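Local atomic coordinates of tyrocidine synthase 2 (Brevibacillus parabrevis, PDB entry 6TA8), a protein that belongs to the nonribosomal peptide synthetases, large modular proteins, and is represented here by a segment with the two-lobed condensation-domain fold. Residues 35-40 with 88-93; 41-46 with 320-325. All coordinates share one frame; numbering follows the deposited sequence.

Contact 1 of 2, residues 35-40 with 88-93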
loop_
_atom_site.group_PDB
_atom_site.type_symbol
_atom_site.label_atom_id
_atom_site.label_comp_id
_atom_site.label_asym_id
_atom_site.label_seq_id
_atom_site.Cartn_x
_atom_site.Cartn_y
_atom_site.Cartn_z
ATOM N N ILE A 35 -5.865 20.118 7.446
ATOM C CA ILE A 35 -6.412 18.803 7.754
ATOM C C ILE A 35 -5.586 18.192 8.878
ATOM O O ILE A 35 -4.388 18.462 9.010
ATOM C CB ILE A 35 -6.423 17.881 6.515
ATOM C CG1 ILE A 35 -6.942 18.638 5.292
ATOM C CG2 ILE A 35 -7.260 16.638 6.769
ATOM C CD1 ILE A 35 -7.009 17.796 4.038
ATOM N N ALA A 36 -6.237 17.374 9.699
ATOM C CA ALA A 36 -5.545 16.670 10.769
ATOM C C ALA A 36 -4.818 15.449 10.219
ATOM O O ALA A 36 -5.232 14.846 9.224
ATOM C CB ALA A 36 -6.527 16.250 11.862
ATOM N N LEU A 37 -3.723 15.085 10.881
ATOM C CA LEU A 37 -2.908 13.957 10.448
ATOM C C LEU A 37 -3.587 12.649 10.836
ATOM O O LEU A 37 -3.905 12.430 12.010
ATOM C CB LEU A 37 -1.512 14.042 11.063
ATOM C CG LEU A 37 -0.574 15.135 10.542
ATOM C CD1 LEU A 37 0.696 15.189 11.375
ATOM C CD2 LEU A 37 -0.244 14.911 9.075
ATOM N N THR A 38 -3.809 11.782 9.851
ATOM C CA THR A 38 -4.363 10.467 10.112
ATOM C C THR A 38 -3.310 9.583 10.783
ATOM O O THR A 38 -2.119 9.903 10.762
ATOM C CB THR A 38 -4.854 9.834 8.810
ATOM O OG1 THR A 38 -3.760 9.694 7.897
ATOM C CG2 THR A 38 -5.932 10.697 8.176
ATOM N N PRO A 39 -3.728 8.474 11.410
ATOM C CA PRO A 39 -2.741 7.609 12.084
ATOM C C PRO A 39 -1.613 7.138 11.182
ATOM O O PRO A 39 -0.453 7.123 11.613
ATOM C CB PRO A 39 -3.597 6.435 12.581
ATOM C CG PRO A 39 -4.941 7.022 12.784
ATOM C CD PRO A 39 -5.111 8.054 11.703
ATOM N N ILE A 40 -1.916 6.747 9.943
ATOM C CA ILE A 40 -0.860 6.294 9.044
ATOM C C ILE A 40 0.022 7.463 8.624
ATOM O O ILE A 40 1.198 7.274 8.287
ATOM C CB ILE A 40 -1.467 5.564 7.830
ATOM C CG1 ILE A 40 -0.382 4.809 7.059
ATOM C CG2 ILE A 40 -2.203 6.539 6.921
ATOM C CD1 ILE A 40 0.400 3.827 7.904
ATOM N N MET A 88 -2.032 18.625 -1.682
ATOM C CA MET A 88 -1.613 18.753 -0.295
ATOM C C MET A 88 -0.151 19.172 -0.194
ATOM O O MET A 88 0.683 18.808 -1.029
ATOM C CB MET A 88 -1.819 17.434 0.450
ATOM C CG MET A 88 -1.937 17.573 1.959
ATOM S SD MET A 88 -3.626 17.907 2.497
ATOM C CE MET A 88 -4.508 16.615 1.632
ATOM N N VAL A 89 0.150 19.948 0.849
ATOM C CA VAL A 89 1.513 20.313 1.209
ATOM C C VAL A 89 1.661 20.155 2.717
ATOM O O VAL A 89 0.683 20.186 3.467
ATOM C CB VAL A 89 1.879 21.752 0.780
ATOM C CG1 VAL A 89 2.002 21.842 -0.735
ATOM C CG2 VAL A 89 0.849 22.742 1.302
ATOM N N TYR A 90 2.905 19.983 3.159
ATOM C CA TYR A 90 3.208 19.700 4.557
ATOM C C TYR A 90 4.242 20.697 5.056
ATOM O O TYR A 90 5.338 20.786 4.496
ATOM C CB TYR A 90 3.718 18.265 4.729
ATOM C CG TYR A 90 2.687 17.208 4.397
ATOM C CD1 TYR A 90 2.413 16.865 3.078
ATOM C CD2 TYR A 90 1.986 16.557 5.401
ATOM C CE1 TYR A 90 1.470 15.904 2.772
ATOM C CE2 TYR A 90 1.043 15.591 5.104
ATOM C CZ TYR A 90 0.786 15.271 3.789
ATOM O OH TYR A 90 -0.153 14.312 3.490
ATOM N N LYS A 91 3.904 21.431 6.111
ATOM C CA LYS A 91 4.790 22.440 6.668
ATOM C C LYS A 91 5.255 22.034 8.060
ATOM O O LYS A 91 4.508 21.428 8.833
ATOM C CB LYS A 91 4.098 23.803 6.722
ATOM C CG LYS A 91 3.870 24.411 5.350
ATOM C CD LYS A 91 2.999 25.652 5.415
ATOM C CE LYS A 91 3.427 26.664 4.362
ATOM N NZ LYS A 91 3.876 26.000 3.106
ATOM N N GLN A 92 6.504 22.378 8.375
ATOM C CA GLN A 92 7.092 22.024 9.664
ATOM C C GLN A 92 7.257 23.256 10.549
ATOM O O GLN A 92 8.382 23.651 10.873
ATOM C CB GLN A 92 8.440 21.328 9.455
ATOM C CG GLN A 92 8.915 20.494 10.635
ATOM C CD GLN A 92 9.798 19.341 10.201
ATOM O OE1 GLN A 92 9.404 18.177 10.285
ATOM N NE2 GLN A 92 10.994 19.659 9.720
ATOM N N GLU A 93 6.146 23.866 10.954
ATOM C CA GLU A 93 6.184 25.079 11.762
ATOM C C GLU A 93 6.281 24.724 13.242
ATOM O O GLU A 93 5.532 23.872 13.732
ATOM C CB GLU A 93 4.943 25.935 11.505
ATOM C CG GLU A 93 4.597 26.101 10.032
ATOM C CD GLU A 93 4.457 27.555 9.623
ATOM O OE1 GLU A 93 5.386 28.343 9.898
ATOM O OE2 GLU A 93 3.421 27.908 9.021
#

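Contact 2 of 2, residues 41-46 with 320-325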
loop_
_atom_site.group_PDB
_atom_site.type_symbol
_atom_site.label_atom_id
_atom_site.label_comp_id
_atom_site.label_asym_id
_atom_site.label_seq_id
_atom_site.Cartn_x
_atom_site.Cartn_y
_atom_site.Cartn_z
ATOM N N GLN A 41 -0.515 8.684 8.649
ATOM C CA GLN A 41 0.305 9.859 8.385
ATOM C C GLN A 41 1.174 10.205 9.586
ATOM O O GLN A 41 2.338 10.593 9.422
ATOM C CB GLN A 41 -0.584 11.042 8.002
ATOM C CG GLN A 41 -1.152 10.954 6.595
ATOM C CD GLN A 41 -2.175 12.033 6.311
ATOM O OE1 GLN A 41 -2.822 12.546 7.225
ATOM N NE2 GLN A 41 -2.329 12.384 5.040
ATOM N N LYS A 42 0.629 10.068 10.797
ATOM C CA LYS A 42 1.429 10.275 12.001
ATOM C C LYS A 42 2.546 9.246 12.101
ATOM O O LYS A 42 3.661 9.567 12.529
ATOM C CB LYS A 42 0.537 10.211 13.242
ATOM C CG LYS A 42 0.018 11.554 13.724
ATOM C CD LYS A 42 -0.514 11.446 15.146
ATOM C CE LYS A 42 -0.861 12.809 15.720
ATOM N NZ LYS A 42 -2.080 13.384 15.087
ATOM N N TRP A 43 2.262 8.001 11.713
ATOM C CA TRP A 43 3.277 6.953 11.757
ATOM C C TRP A 43 4.429 7.247 10.804
ATOM O O TRP A 43 5.574 6.870 11.082
ATOM C CB TRP A 43 2.637 5.603 11.429
ATOM C CG TRP A 43 3.615 4.512 11.121
ATOM C CD1 TRP A 43 4.205 3.665 12.013
ATOM C CD2 TRP A 43 4.109 4.140 9.828
ATOM N NE1 TRP A 43 5.039 2.792 11.357
ATOM C CE2 TRP A 43 4.999 3.064 10.014
ATOM C CE3 TRP A 43 3.890 4.618 8.532
ATOM C CZ2 TRP A 43 5.668 2.456 8.954
ATOM C CZ3 TRP A 43 4.554 4.011 7.480
ATOM C CH2 TRP A 43 5.432 2.943 7.697
ATOM N N PHE A 44 4.151 7.918 9.685
ATOM C CA PHE A 44 5.207 8.236 8.729
ATOM C C PHE A 44 6.173 9.270 9.295
ATOM O O PHE A 44 7.392 9.149 9.125
ATOM C CB PHE A 44 4.592 8.731 7.419
ATOM C CG PHE A 44 5.594 9.287 6.446
ATOM C CD1 PHE A 44 6.347 8.443 5.647
ATOM C CD2 PHE A 44 5.776 10.656 6.322
ATOM C CE1 PHE A 44 7.268 8.952 4.750
ATOM C CE2 PHE A 44 6.696 11.171 5.428
ATOM C CZ PHE A 44 7.442 10.317 4.640
ATOM N N PHE A 45 5.649 10.293 9.975
ATOM C CA PHE A 45 6.506 11.338 10.523
ATOM C C PHE A 45 7.220 10.890 11.791
ATOM O O PHE A 45 8.353 11.316 12.040
ATOM C CB PHE A 45 5.685 12.597 10.798
ATOM C CG PHE A 45 5.248 13.314 9.554
ATOM C CD1 PHE A 45 6.166 13.999 8.777
ATOM C CD2 PHE A 45 3.922 13.300 9.158
ATOM C CE1 PHE A 45 5.771 14.657 7.629
ATOM C CE2 PHE A 45 3.519 13.954 8.012
ATOM C CZ PHE A 45 4.445 14.635 7.247
ATOM N N ALA A 46 6.580 10.039 12.600
ATOM C CA ALA A 46 7.221 9.543 13.812
ATOM C C ALA A 46 8.431 8.673 13.506
ATOM O O ALA A 46 9.303 8.518 14.367
ATOM C CB ALA A 46 6.215 8.758 14.657
ATOM N N ILE A 320 -9.465 9.765 -2.911
ATOM C CA ILE A 320 -8.049 9.448 -3.041
ATOM C C ILE A 320 -7.329 9.936 -1.792
ATOM O O ILE A 320 -7.540 11.071 -1.346
ATOM C CB ILE A 320 -7.455 10.077 -4.313
ATOM C CG1 ILE A 320 -7.951 9.323 -5.549
ATOM C CG2 ILE A 320 -5.933 10.089 -4.260
ATOM C CD1 ILE A 320 -7.339 9.799 -6.840
ATOM N N GLY A 321 -6.494 9.078 -1.220
ATOM C CA GLY A 321 -5.778 9.424 -0.007
ATOM C C GLY A 321 -5.007 8.226 0.492
ATOM O O GLY A 321 -5.027 7.149 -0.111
ATOM N N TRP A 322 -4.314 8.430 1.610
ATOM C CA TRP A 322 -3.565 7.365 2.277
ATOM C C TRP A 322 -4.422 6.855 3.431
ATOM O O TRP A 322 -4.361 7.366 4.550
ATOM C CB TRP A 322 -2.203 7.859 2.752
ATOM C CG TRP A 322 -1.244 6.746 3.063
ATOM C CD1 TRP A 322 -1.415 5.420 2.791
ATOM C CD2 TRP A 322 0.031 6.862 3.708
ATOM N NE1 TRP A 322 -0.326 4.703 3.224
ATOM C CE2 TRP A 322 0.577 5.565 3.790
ATOM C CE3 TRP A 322 0.766 7.935 4.220
ATOM C CZ2 TRP A 322 1.821 5.314 4.363
ATOM C CZ3 TRP A 322 2.002 7.682 4.789
ATOM C CH2 TRP A 322 2.516 6.383 4.857
ATOM N N PHE A 323 -5.229 5.833 3.149
ATOM C CA PHE A 323 -6.157 5.266 4.116
ATOM C C PHE A 323 -5.621 4.002 4.778
ATOM O O PHE A 323 -6.368 3.331 5.496
ATOM C CB PHE A 323 -7.498 4.961 3.442
ATOM C CG PHE A 323 -8.303 6.182 3.098
ATOM C CD1 PHE A 323 -7.922 7.012 2.055
ATOM C CD2 PHE A 323 -9.448 6.493 3.810
ATOM C CE1 PHE A 323 -8.666 8.134 1.736
ATOM C CE2 PHE A 323 -10.196 7.610 3.496
ATOM C CZ PHE A 323 -9.804 8.433 2.459
ATOM N N THR A 324 -4.350 3.670 4.557
ATOM C CA THR A 324 -3.802 2.400 5.020
ATOM C C THR A 324 -3.933 2.257 6.531
ATOM O O THR A 324 -3.575 3.163 7.289
ATOM C CB THR A 324 -2.334 2.283 4.603
ATOM O OG1 THR A 324 -2.252 2.101 3.185
ATOM C CG2 THR A 324 -1.666 1.105 5.299
ATOM N N SER A 325 -4.459 1.115 6.963
ATOM C CA SER A 325 -4.590 0.783 8.374
ATOM C C SER A 325 -3.684 -0.397 8.693
ATOM O O SER A 325 -3.744 -1.430 8.017
ATOM C CB SER A 325 -6.040 0.448 8.730
ATOM O OG SER A 325 -6.389 -0.847 8.272
#

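Contact 1 of 2, residues 35-40 with 88-93
Met88 and Ile35 meet across a small antiparallel sheet of the condensation domain, Met88 on strand 88-91 and Ile35 at the end of strand 33-35, the outermost strands, with strand 98-101 between them. The two CA atoms are 9.4 Å apart, so the side chains must do the bridging. From CB of Met88, CG runs anti to the backbone N (chi1 -157°) and settles beside the Tyr90 ring, 3.9 Å from Tyr90 CE1. Beyond CG the chain bends at chi2 and again at chi3. SD comes to 3.7 Å from Ile35 CD1, and the terminal CE ends at 3.7 Å from that same Ile35 CD1. One methyl therefore meets the last two atoms of the thioether, and the two side chains cross at about a right angle. Ile35 gets there by a straight extension, CD1 anti to CA (chi2 -179°). Helix 201-212 also touches Ile35, through Lys202 and Ala205.

Further along, Leu37 makes a looser second contact: its CD2 sits at the edge of the Tyr90 ring, near the ring plane, 4.2 Å from Tyr90 CE2. The chain then turns into helix 39-46 through a capping box, in which the side chain of Thr38 caps a backbone N of the first turn and Thr38 N is hydrogen-bonded to Gln41 OE1.

Contact 2 of 2, residues 41-46 with 320-325
The helical residues 41-46 face an irregular loop, 320-325, and the two backbones come nearest at Gln41 and Trp322, whose CA atoms are 7.6 Å apart. From the loop, Trp322 alone bridges that gap: with CG anti to the backbone N (chi1 -163°), it drives the benzo side of its indole against three residues of one helical turn. Phe44 meets it with CB rather than with its ring; that carbon lies at the indole edge, near its plane, 3.8 Å from Trp322 CZ3. Trp43 adds its own six-membered ring, CZ3 standing 4.1 Å from Trp322 CH2. The two tryptophan side chains cross at about a right angle, and it is the edge of Trp43 that Trp322 CH2 approaches. Gln41 contributes its aliphatic CG, 4.3 Å from Trp322 CE3. The amide beyond it is turned to other work: OE1 is taken up in the cap at Thr38, and NE2 bonds to Leu165 O.

Trp322 also stacks on His164, and Phe323 N bonds to Asp168 OD2; both partners belong to the HHxxxDG signature of condensation domains. No hydrogen bond joins the helix to the loop. The Gln41 amide has both its polar atoms satisfied elsewhere, so the contact rests on van der Waals touch between carbon atoms and on burial of the indole, with no polar bond to set its direction.

How the contacts relate
Helix 39-46 ties the two contacts together: 35-40 runs into its start and 41-46 follows directly. Their centres are about 9 Å apart, contact 2 lying closer to the centre of the chain. Along the sequence the segments alternate, in the order 35-40, 41-46, 88-93, 320-325. The contacts also touch each other, for example where Tyr90 CD2 comes within 3.6 Å of Phe45 CZ. Contact 1 ties the approach to the helix to the small three-stranded sheet; contact 2 sets the helix against the loop entering strand 325-332, an outermost strand of the six-stranded sheet. The short helix thus links parts of one condensation domain that are far apart in the sequence.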